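Local coordinates for NikO protein (Streptomyces tendae, PDB 4FQD) that probably transfers the enolpyruvyl group of phosphoenolpyruvate as a MurA-like enzyme and is essential in nikkomycin biosynthesis, at residues 302-307 and 345-350; 353-358 and 392-397. The protein carries 4 engineered substitutions. All coordinates share one frame; numbering follows the deposited sequence.

Interaction 1: residues 302-307 and 345-350; sequences DLLDRM and PFLALL
Leu-303 opens the contact by setting its CD1 methyl against CD1 of Leu-347 at 3.7 Å, methyl to methyl, the two side chains crossing at about a right angle. Its other methyl, CD2, lies over one face of the Arg-306 guanidinium, near the rim, while NH1 of that group meets Asp-302 OD2 in the guanidinium plane (3.0 Å). This salt bridge, one turn along the helix, helps hold the guanidinium flat against Leu-303. Leu-304 sets CD2 against two leucine methyls, nearer to Leu-350 CD1 (3.9 Å) than to Leu-347 CD2. The two helix segments run parallel, 2° apart, with axes 11.9 Å from each other; in the inverse beta/alpha barrel of the EPSP synthase family, one face of helix 298-307 packs here on helix 344-351. Such a wide spacing is bridged by side-chain ends, and no hydrogen bond crosses. Phe-332 of strand 331-334 touches both Leu-303 and Leu-347. Met-307 bends toward Leu-350: its chain runs extended to SD and then turns at chi3 (77°), which brings CE to 3.8 Å from Leu-350 CB and 3.7 Å from Leu-350 C, so the methyl rests on the opposing backbone as well as on a side chain.

Interaction 2: residues 353-358 and 392-397; sequences YAEGPT and DGPCPP
The Tyr-353 ring carries Pro-396 over one face: CB of the proline sits 4.0 Å from the ring centroid, 24° off the normal and displaced toward the rim near CE2, a CH-pi contact. Pro-397 approaches the same ring obliquely from the hydroxyl end, its CD 3.6 Å from Tyr-353 OH, and its side chain stands at about a right angle to that of the tyrosine. With CG anti to its own carbonyl carbon (chi1 -69°), Tyr-353 reaches these prolines although its CB points away from them. Leu-323 and Ala-421 also touch the tyrosine side chain.

Farther along, Glu-355 CG meets Pro-394 CG, the two side chains crossing at a slant, and the backbones draw together. Gly-356 N donates to Gly-393 O at 3.0 Å, a bent bond (136°) whose donor stands well above the carbonyl plane. The return bond, from Gly-393 N to Gly-356 O, is weak. Pro-357 and Asp-392 then form an antiparallel non-hydrogen-bonded pair with both side chains on one face of the sheet, where Asp-392 OD2 makes a salt bridge to Arg-390. Here neighbouring strands of a mixed sheet, 356-362 and 388-393, meet at their ends. Ala-354 O lies 3.2 Å from Gly-393 CA in a CH...O contact, and Gly-393, with no side chain, lets that oxygen come this close.

Pro-394, which follows a cis peptide bond, has no N-H to offer Ala-354 O, and Pro-396 and Pro-397 likewise lack backbone donors. Between the two glycines, then, there is one bent bond and one weak one, and past them the proline-rich chain meets its partner through apolar and CH-pi contacts, to which Cys-395 adds a backbone bond to Ala-352.

In the fold
From the N terminus, helix 298-307 leads into strands 311-313 and 317-320 and then strand 331-334, before the chain enters helix 344-351; interaction 1, a buried contact between the two helices, closes this excursion. The chain leaves helix 344-351 and almost at once opens interaction 2, which closes a second excursion through strand 356-362, helix 372-378 and strands 382-385 and 388-393, joining the ends of two neighbouring inner strands near the surface. The loops follow in series, neither nested nor crossed, with centres about 11 Å apart. Strand 331-334, helix 344-351 and strand 356-362 make a beta-alpha-beta crossover between parallel neighbours, with interaction 1 on its helix and interaction 2 at the start of its second strand.

Interaction 1: residues 302-307 and 345-350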
loop_
_atom_site.group_PDB
_atom_site.type_symbol
_atom_site.label_atom_id
_atom_site.label_comp_id
_atom_site.label_asym_id
_atom_site.label_seq_id
_atom_site.Cartn_x
_atom_site.Cartn_y
_atom_site.Cartn_z
ATOM N N ASP A 302 8.414 10.089 6.299
ATOM C CA ASP A 302 9.129 8.929 5.787
ATOM C C ASP A 302 8.982 8.874 4.272
ATOM O O ASP A 302 9.908 8.486 3.561
ATOM C CB ASP A 302 8.607 7.641 6.422
ATOM C CG ASP A 302 9.248 6.401 5.832
ATOM O OD1 ASP A 302 10.463 6.201 6.041
ATOM O OD2 ASP A 302 8.538 5.623 5.160
ATOM N N LEU A 303 7.811 9.272 3.786
ATOM C CA LEU A 303 7.564 9.352 2.352
ATOM C C LEU A 303 8.379 10.472 1.720
ATOM O O LEU A 303 8.981 10.288 0.663
ATOM C CB LEU A 303 6.078 9.567 2.073
ATOM C CG LEU A 303 5.170 8.355 2.275
ATOM C CD1 LEU A 303 3.725 8.738 2.022
ATOM C CD2 LEU A 303 5.594 7.217 1.361
ATOM N N LEU A 304 8.392 11.630 2.375
ATOM C CA LEU A 304 9.144 12.785 1.893
ATOM C C LEU A 304 10.628 12.462 1.755
ATOM O O LEU A 304 11.275 12.878 0.793
ATOM C CB LEU A 304 8.957 13.980 2.830
ATOM C CG LEU A 304 7.556 14.596 2.889
ATOM C CD1 LEU A 304 7.538 15.783 3.841
ATOM C CD2 LEU A 304 7.083 15.007 1.501
ATOM N N ASP A 305 11.157 11.716 2.719
ATOM C CA ASP A 305 12.556 11.310 2.688
ATOM C C ASP A 305 12.807 10.333 1.545
ATOM O O ASP A 305 13.863 10.359 0.913
ATOM C CB ASP A 305 12.961 10.674 4.019
ATOM C CG ASP A 305 14.406 10.211 4.026
ATOM O OD1 ASP A 305 15.259 10.908 3.437
ATOM O OD2 ASP A 305 14.690 9.147 4.616
ATOM N N ARG A 306 11.830 9.472 1.284
ATOM C CA ARG A 306 11.943 8.488 0.215
ATOM C C ARG A 306 11.825 9.135 -1.162
ATOM O O ARG A 306 12.395 8.644 -2.137
ATOM C CB ARG A 306 10.893 7.387 0.387
ATOM C CG ARG A 306 11.260 6.347 1.437
ATOM C CD ARG A 306 10.026 5.685 2.032
ATOM N NE ARG A 306 9.165 5.088 1.016
ATOM C CZ ARG A 306 7.955 4.596 1.264
ATOM N NH1 ARG A 306 7.464 4.632 2.495
ATOM N NH2 ARG A 306 7.235 4.069 0.282
ATOM N N MET A 307 11.090 10.241 -1.236
ATOM C CA MET A 307 10.925 10.958 -2.495
ATOM C C MET A 307 12.126 11.853 -2.787
ATOM O O MET A 307 12.339 12.267 -3.924
ATOM C CB MET A 307 9.637 11.787 -2.486
ATOM C CG MET A 307 8.372 10.960 -2.330
ATOM S SD MET A 307 6.860 11.937 -2.435
ATOM C CE MET A 307 6.754 12.207 -4.203
ATOM N N PRO A 345 -3.497 14.030 -1.221
ATOM C CA PRO A 345 -3.552 14.850 -2.440
ATOM C C PRO A 345 -2.278 15.657 -2.694
ATOM O O PRO A 345 -1.888 15.842 -3.848
ATOM C CB PRO A 345 -4.725 15.800 -2.170
ATOM C CG PRO A 345 -5.577 15.076 -1.198
ATOM C CD PRO A 345 -4.624 14.328 -0.318
ATOM N N PHE A 346 -1.640 16.128 -1.628
ATOM C CA PHE A 346 -0.420 16.913 -1.763
ATOM C C PHE A 346 0.764 16.032 -2.148
ATOM O O PHE A 346 1.690 16.479 -2.823
ATOM C CB PHE A 346 -0.130 17.675 -0.471
ATOM C CG PHE A 346 -1.272 18.535 -0.012
ATOM C CD1 PHE A 346 -1.491 19.777 -0.582
ATOM C CD2 PHE A 346 -2.130 18.097 0.982
ATOM C CE1 PHE A 346 -2.543 20.569 -0.166
ATOM C CE2 PHE A 346 -3.183 18.884 1.404
ATOM C CZ PHE A 346 -3.391 20.122 0.829
ATOM N N LEU A 347 0.724 14.776 -1.717
ATOM C CA LEU A 347 1.755 13.814 -2.078
ATOM C C LEU A 347 1.591 13.388 -3.532
ATOM O O LEU A 347 2.562 13.028 -4.200
ATOM C CB LEU A 347 1.696 12.599 -1.152
ATOM C CG LEU A 347 1.928 12.911 0.328
ATOM C CD1 LEU A 347 1.712 11.677 1.185
ATOM C CD2 LEU A 347 3.324 13.474 0.536
ATOM N N ALA A 348 0.354 13.434 -4.016
ATOM C CA ALA A 348 0.061 13.120 -5.409
ATOM C C ALA A 348 0.650 14.186 -6.322
ATOM O O ALA A 348 1.182 13.879 -7.389
ATOM C CB ALA A 348 -1.439 13.007 -5.623
ATOM N N LEU A 349 0.552 15.441 -5.896
ATOM C CA LEU A 349 1.103 16.554 -6.661
ATOM C C LEU A 349 2.625 16.475 -6.703
ATOM O O LEU A 349 3.242 16.755 -7.732
ATOM C CB LEU A 349 0.657 17.890 -6.064
ATOM C CG LEU A 349 1.167 19.153 -6.759
ATOM C CD1 LEU A 349 0.822 19.130 -8.241
ATOM C CD2 LEU A 349 0.597 20.395 -6.092
ATOM N N LEU A 350 3.225 16.092 -5.580
ATOM C CA LEU A 350 4.669 15.905 -5.507
ATOM C C LEU A 350 5.107 14.754 -6.405
ATOM O O LEU A 350 6.206 14.770 -6.959
ATOM C CB LEU A 350 5.105 15.636 -4.066
ATOM C CG LEU A 350 5.035 16.812 -3.090
ATOM C CD1 LEU A 350 5.296 16.342 -1.668
ATOM C CD2 LEU A 350 6.028 17.892 -3.487
#

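Interaction 2: residues 353-358 and 392-397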
loop_
_atom_site.group_PDB
_atom_site.type_symbol
_atom_site.label_atom_id
_atom_site.label_comp_id
_atom_site.label_asym_id
_atom_site.label_seq_id
_atom_site.Cartn_x
_atom_site.Cartn_y
_atom_site.Cartn_z
ATOM N N TYR A 353 6.200 15.302 -9.977
ATOM C CA TYR A 353 7.559 15.779 -10.189
ATOM C C TYR A 353 8.575 14.666 -9.963
ATOM O O TYR A 353 9.782 14.879 -10.083
ATOM C CB TYR A 353 7.857 16.964 -9.269
ATOM C CG TYR A 353 7.093 18.220 -9.621
ATOM C CD1 TYR A 353 5.764 18.375 -9.248
ATOM C CD2 TYR A 353 7.703 19.253 -10.320
ATOM C CE1 TYR A 353 5.062 19.523 -9.568
ATOM C CE2 TYR A 353 7.010 20.404 -10.643
ATOM C CZ TYR A 353 5.690 20.534 -10.264
ATOM O OH TYR A 353 4.996 21.678 -10.583
ATOM N N ALA A 354 8.081 13.476 -9.635
ATOM C CA ALA A 354 8.942 12.318 -9.440
ATOM C C ALA A 354 9.139 11.574 -10.754
ATOM O O ALA A 354 8.282 11.622 -11.634
ATOM C CB ALA A 354 8.353 11.391 -8.388
ATOM N N GLU A 355 10.270 10.890 -10.886
ATOM C CA GLU A 355 10.556 10.124 -12.094
ATOM C C GLU A 355 10.107 8.672 -11.963
ATOM O O GLU A 355 10.876 7.805 -11.550
ATOM C CB GLU A 355 12.042 10.199 -12.448
ATOM C CG GLU A 355 12.462 11.551 -12.996
ATOM C CD GLU A 355 13.885 11.557 -13.516
ATOM O OE1 GLU A 355 14.646 10.622 -13.185
ATOM O OE2 GLU A 355 14.242 12.495 -14.260
ATOM N N GLY A 356 8.853 8.420 -12.324
ATOM C CA GLY A 356 8.283 7.092 -12.219
ATOM C C GLY A 356 6.854 7.134 -11.716
ATOM O O GLY A 356 6.310 8.211 -11.472
ATOM N N PRO A 357 6.236 5.956 -11.558
ATOM C CA PRO A 357 4.844 5.845 -11.114
ATOM C C PRO A 357 4.711 5.963 -9.600
ATOM O O PRO A 357 5.420 5.275 -8.866
ATOM C CB PRO A 357 4.445 4.426 -11.549
ATOM C CG PRO A 357 5.612 3.887 -12.347
ATOM C CD PRO A 357 6.807 4.643 -11.890
ATOM N N THR A 358 3.812 6.828 -9.143
ATOM C CA THR A 358 3.483 6.908 -7.725
ATOM C C THR A 358 2.128 6.257 -7.478
ATOM O O THR A 358 1.126 6.646 -8.077
ATOM C CB THR A 358 3.456 8.364 -7.222
ATOM O OG1 THR A 358 4.797 8.853 -7.098
ATOM C CG2 THR A 358 2.775 8.446 -5.863
ATOM N N ASP A 392 1.570 9.161 -13.077
ATOM C CA ASP A 392 2.638 8.812 -14.008
ATOM C C ASP A 392 3.651 9.939 -14.166
ATOM O O ASP A 392 3.619 10.682 -15.146
ATOM C CB ASP A 392 2.059 8.440 -15.374
ATOM C CG ASP A 392 1.315 7.122 -15.350
ATOM O OD1 ASP A 392 1.747 6.211 -14.615
ATOM O OD2 ASP A 392 0.300 6.996 -16.067
ATOM N N GLY A 393 4.555 10.058 -13.199
ATOM C CA GLY A 393 5.595 11.067 -13.253
ATOM C C GLY A 393 6.728 10.663 -14.177
ATOM O O GLY A 393 6.970 9.471 -14.376
ATOM N N PRO A 394 7.440 11.651 -14.743
ATOM C CA PRO A 394 7.209 13.085 -14.536
ATOM C C PRO A 394 6.043 13.609 -15.367
ATOM O O PRO A 394 5.939 13.299 -16.553
ATOM C CB PRO A 394 8.516 13.728 -15.026
ATOM C CG PRO A 394 9.478 12.592 -15.254
ATOM C CD PRO A 394 8.631 11.410 -15.569
ATOM N N CYS A 395 5.175 14.394 -14.738
ATOM C CA CYS A 395 4.063 15.026 -15.439
ATOM C C CYS A 395 3.616 16.303 -14.730
ATOM O O CYS A 395 2.470 16.403 -14.292
ATOM C CB CYS A 395 2.889 14.053 -15.560
ATOM S SG CYS A 395 2.332 13.357 -13.985
ATOM N N PRO A 396 4.518 17.293 -14.626
ATOM C CA PRO A 396 4.184 18.518 -13.893
ATOM C C PRO A 396 3.110 19.323 -14.611
ATOM O O PRO A 396 3.055 19.300 -15.840
ATOM C CB PRO A 396 5.508 19.285 -13.882
ATOM C CG PRO A 396 6.211 18.825 -15.105
ATOM C CD PRO A 396 5.836 17.383 -15.279
ATOM N N PRO A 397 2.256 20.025 -13.850
ATOM C CA PRO A 397 1.183 20.842 -14.428
ATOM C C PRO A 397 1.753 21.986 -15.259
ATOM O O PRO A 397 2.697 22.646 -14.825
ATOM C CB PRO A 397 0.456 21.386 -13.194
ATOM C CG PRO A 397 1.467 21.331 -12.097
ATOM C CD PRO A 397 2.290 20.113 -12.380
#